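Local coordinates for protein tRNA-splicing ligase RtcB (Thermus thermophilus, PDB 2EPG) that probably joins RNA ends, ligating a 3'-phosphate or 2',3'-cyclic phosphate end to a 5'-hydroxyl end with GTP and manganese, at residues V178-S183 with E369-Y374. Numbering follows the deposited sequence.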
loop_
_atom_site.group_PDB
_atom_site.type_symbol
_atom_site.label_atom_id
_atom_site.label_comp_id
_atom_site.label_asym_id
_atom_site.label_seq_id
_atom_site.Cartn_x
_atom_site.Cartn_y
_atom_site.Cartn_z
ATOM N N VAL A 178 11.769 2.225 -12.182
ATOM C CA VAL A 178 11.025 3.395 -11.755
ATOM C C VAL A 178 9.694 3.622 -12.450
ATOM O O VAL A 178 8.776 4.161 -11.836
ATOM C CB VAL A 178 11.904 4.671 -11.907
ATOM C CG1 VAL A 178 11.073 5.923 -11.662
ATOM C CG2 VAL A 178 13.066 4.612 -10.914
ATOM N N ARG A 179 9.607 3.228 -13.722
ATOM C CA ARG A 179 8.393 3.387 -14.526
ATOM C C ARG A 179 7.209 2.633 -13.948
ATOM O O ARG A 179 6.060 3.002 -14.178
ATOM C CB ARG A 179 8.606 2.857 -15.950
ATOM C CG ARG A 179 9.705 3.533 -16.758
ATOM C CD ARG A 179 9.112 4.261 -17.965
ATOM N NE ARG A 179 8.123 3.422 -18.651
ATOM C CZ ARG A 179 7.245 3.879 -19.535
ATOM N NH1 ARG A 179 6.380 3.054 -20.106
ATOM N NH2 ARG A 179 7.235 5.163 -19.849
ATOM N N PHE A 180 7.481 1.573 -13.199
ATOM C CA PHE A 180 6.398 0.768 -12.645
ATOM C C PHE A 180 6.174 0.885 -11.142
ATOM O O PHE A 180 5.679 -0.029 -10.473
ATOM C CB PHE A 180 6.608 -0.675 -13.087
ATOM C CG PHE A 180 6.775 -0.794 -14.576
ATOM C CD1 PHE A 180 8.042 -0.794 -15.152
ATOM C CD2 PHE A 180 5.661 -0.797 -15.410
ATOM C CE1 PHE A 180 8.201 -0.790 -16.542
ATOM C CE2 PHE A 180 5.806 -0.794 -16.799
ATOM C CZ PHE A 180 7.078 -0.792 -17.366
ATOM N N ILE A 181 6.548 2.038 -10.615
ATOM C CA ILE A 181 6.327 2.322 -9.215
ATOM C C ILE A 181 5.307 3.442 -9.229
ATOM O O ILE A 181 5.376 4.331 -10.084
ATOM C CB ILE A 181 7.588 2.862 -8.518
ATOM C CG1 ILE A 181 8.749 1.881 -8.689
ATOM C CG2 ILE A 181 7.290 3.090 -7.030
ATOM C CD1 ILE A 181 10.073 2.431 -8.156
ATOM N N GLU A 182 4.361 3.392 -8.299
ATOM C CA GLU A 182 3.361 4.443 -8.165
ATOM C C GLU A 182 4.153 5.751 -7.974
ATOM O O GLU A 182 5.110 5.785 -7.191
ATOM C CB GLU A 182 2.504 4.171 -6.929
ATOM C CG GLU A 182 1.465 5.237 -6.626
ATOM C CD GLU A 182 0.853 5.093 -5.233
ATOM O OE1 GLU A 182 0.983 4.016 -4.613
ATOM O OE2 GLU A 182 0.238 6.072 -4.750
ATOM N N SER A 183 3.750 6.808 -8.680
ATOM C CA SER A 183 4.407 8.123 -8.610
ATOM C C SER A 183 5.892 8.021 -8.888
ATOM O O SER A 183 6.668 8.845 -8.413
ATOM C CB SER A 183 4.219 8.743 -7.226
ATOM O OG SER A 183 2.864 9.077 -7.007
ATOM N N GLU A 369 -1.395 8.918 -15.370
ATOM C CA GLU A 369 -0.479 8.477 -14.320
ATOM C C GLU A 369 -0.230 6.969 -14.380
ATOM O O GLU A 369 0.539 6.447 -13.582
ATOM C CB GLU A 369 -1.044 8.813 -12.936
ATOM C CG GLU A 369 -0.087 9.529 -11.997
ATOM C CD GLU A 369 -0.512 10.961 -11.749
ATOM O OE1 GLU A 369 -0.459 11.762 -12.707
ATOM O OE2 GLU A 369 -0.917 11.282 -10.603
ATOM N N VAL A 370 -0.895 6.272 -15.300
ATOM C CA VAL A 370 -0.706 4.830 -15.433
ATOM C C VAL A 370 0.275 4.545 -16.559
ATOM O O VAL A 370 0.175 5.124 -17.642
ATOM C CB VAL A 370 -2.049 4.102 -15.734
ATOM C CG1 VAL A 370 -1.800 2.634 -16.056
ATOM C CG2 VAL A 370 -2.975 4.216 -14.539
ATOM N N PRO A 371 1.252 3.655 -16.321
ATOM C CA PRO A 371 2.213 3.349 -17.382
ATOM C C PRO A 371 1.479 2.984 -18.665
ATOM O O PRO A 371 0.496 2.235 -18.642
ATOM C CB PRO A 371 2.994 2.172 -16.810
ATOM C CG PRO A 371 3.013 2.470 -15.359
ATOM C CD PRO A 371 1.597 2.943 -15.080
ATOM N N GLU A 372 1.974 3.514 -19.778
ATOM C CA GLU A 372 1.394 3.290 -21.094
ATOM C C GLU A 372 1.151 1.816 -21.374
ATOM O O GLU A 372 0.154 1.447 -22.001
ATOM C CB GLU A 372 2.330 3.860 -22.159
ATOM C CG GLU A 372 1.708 4.006 -23.515
ATOM C CD GLU A 372 2.656 4.653 -24.508
ATOM O OE1 GLU A 372 3.351 5.630 -24.121
ATOM O OE2 GLU A 372 2.692 4.192 -25.673
ATOM N N GLU A 373 2.072 0.977 -20.915
ATOM C CA GLU A 373 1.964 -0.461 -21.123
ATOM C C GLU A 373 0.665 -1.025 -20.553
ATOM O O GLU A 373 0.141 -2.031 -21.042
ATOM C CB GLU A 373 3.123 -1.202 -20.438
ATOM C CG GLU A 373 4.505 -1.024 -21.043
ATOM C CD GLU A 373 5.222 0.232 -20.578
ATOM O OE1 GLU A 373 6.468 0.269 -20.700
ATOM O OE2 GLU A 373 4.559 1.180 -20.105
ATOM N N TYR A 374 0.166 -0.372 -19.511
ATOM C CA TYR A 374 -1.029 -0.816 -18.794
ATOM C C TYR A 374 -2.234 0.092 -18.961
ATOM O O TYR A 374 -3.323 -0.248 -18.507
ATOM C CB TYR A 374 -0.731 -0.846 -17.291
ATOM C CG TYR A 374 0.516 -1.599 -16.871
ATOM C CD1 TYR A 374 1.158 -1.285 -15.669
ATOM C CD2 TYR A 374 1.002 -2.673 -17.620
ATOM C CE1 TYR A 374 2.236 -2.024 -15.218
ATOM C CE2 TYR A 374 2.088 -3.423 -17.177
ATOM C CZ TYR A 374 2.696 -3.093 -15.971
ATOM O OH TYR A 374 3.735 -3.840 -15.498
HETATM O O HOH W 1 4.010 5.802 -20.432
HETATM O O HOH W 2 1.831 7.031 -10.689
#
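The Phe180 ring meets Glu373 at its edge, where CZ lies 3.6 Å from OE1 near the ring plane, while Arg179 CB sits 3.6 Å above one face, offset toward the rim. Pro371 and Tyr374 both approach this ring obliquely: Pro371 CB comes within 4.1 Å of CE2, and the tyrosine, its plane turned 52° from that of the phenylalanine, brings CE1 to 3.6 Å from CD2. Beyond the ring, the Tyr374 hydroxyl is hydrogen-bonded to the Leu334 carbonyl of strand 332-347, a strand that Phe180 also touches through Val333.

The guanidinium of Arg179 takes the Glu373 carboxylate at its edge, the two planes 57° apart. A single nitrogen does the gripping: NH1 lies 2.6 Å from OE2 in a salt bridge and also makes a weak, bent bond to OE1. The arginine chain folds at chi2 and chi3, and Glu373 bends at chi2, which brings the two charged ends together. Pro371 CG packs against the Arg179 carbonyl oxygen, and one water links Ser183 N to Glu369 O.

Two loops distant in sequence are thus joined away from the predicted GMP and manganese sites. The buried rings of Phe180 and Tyr374, with Pro371 alongside, make the apolar part of the contact and are better screened from solvent than the exposed ion pair beside them, whose attraction water probably weakens.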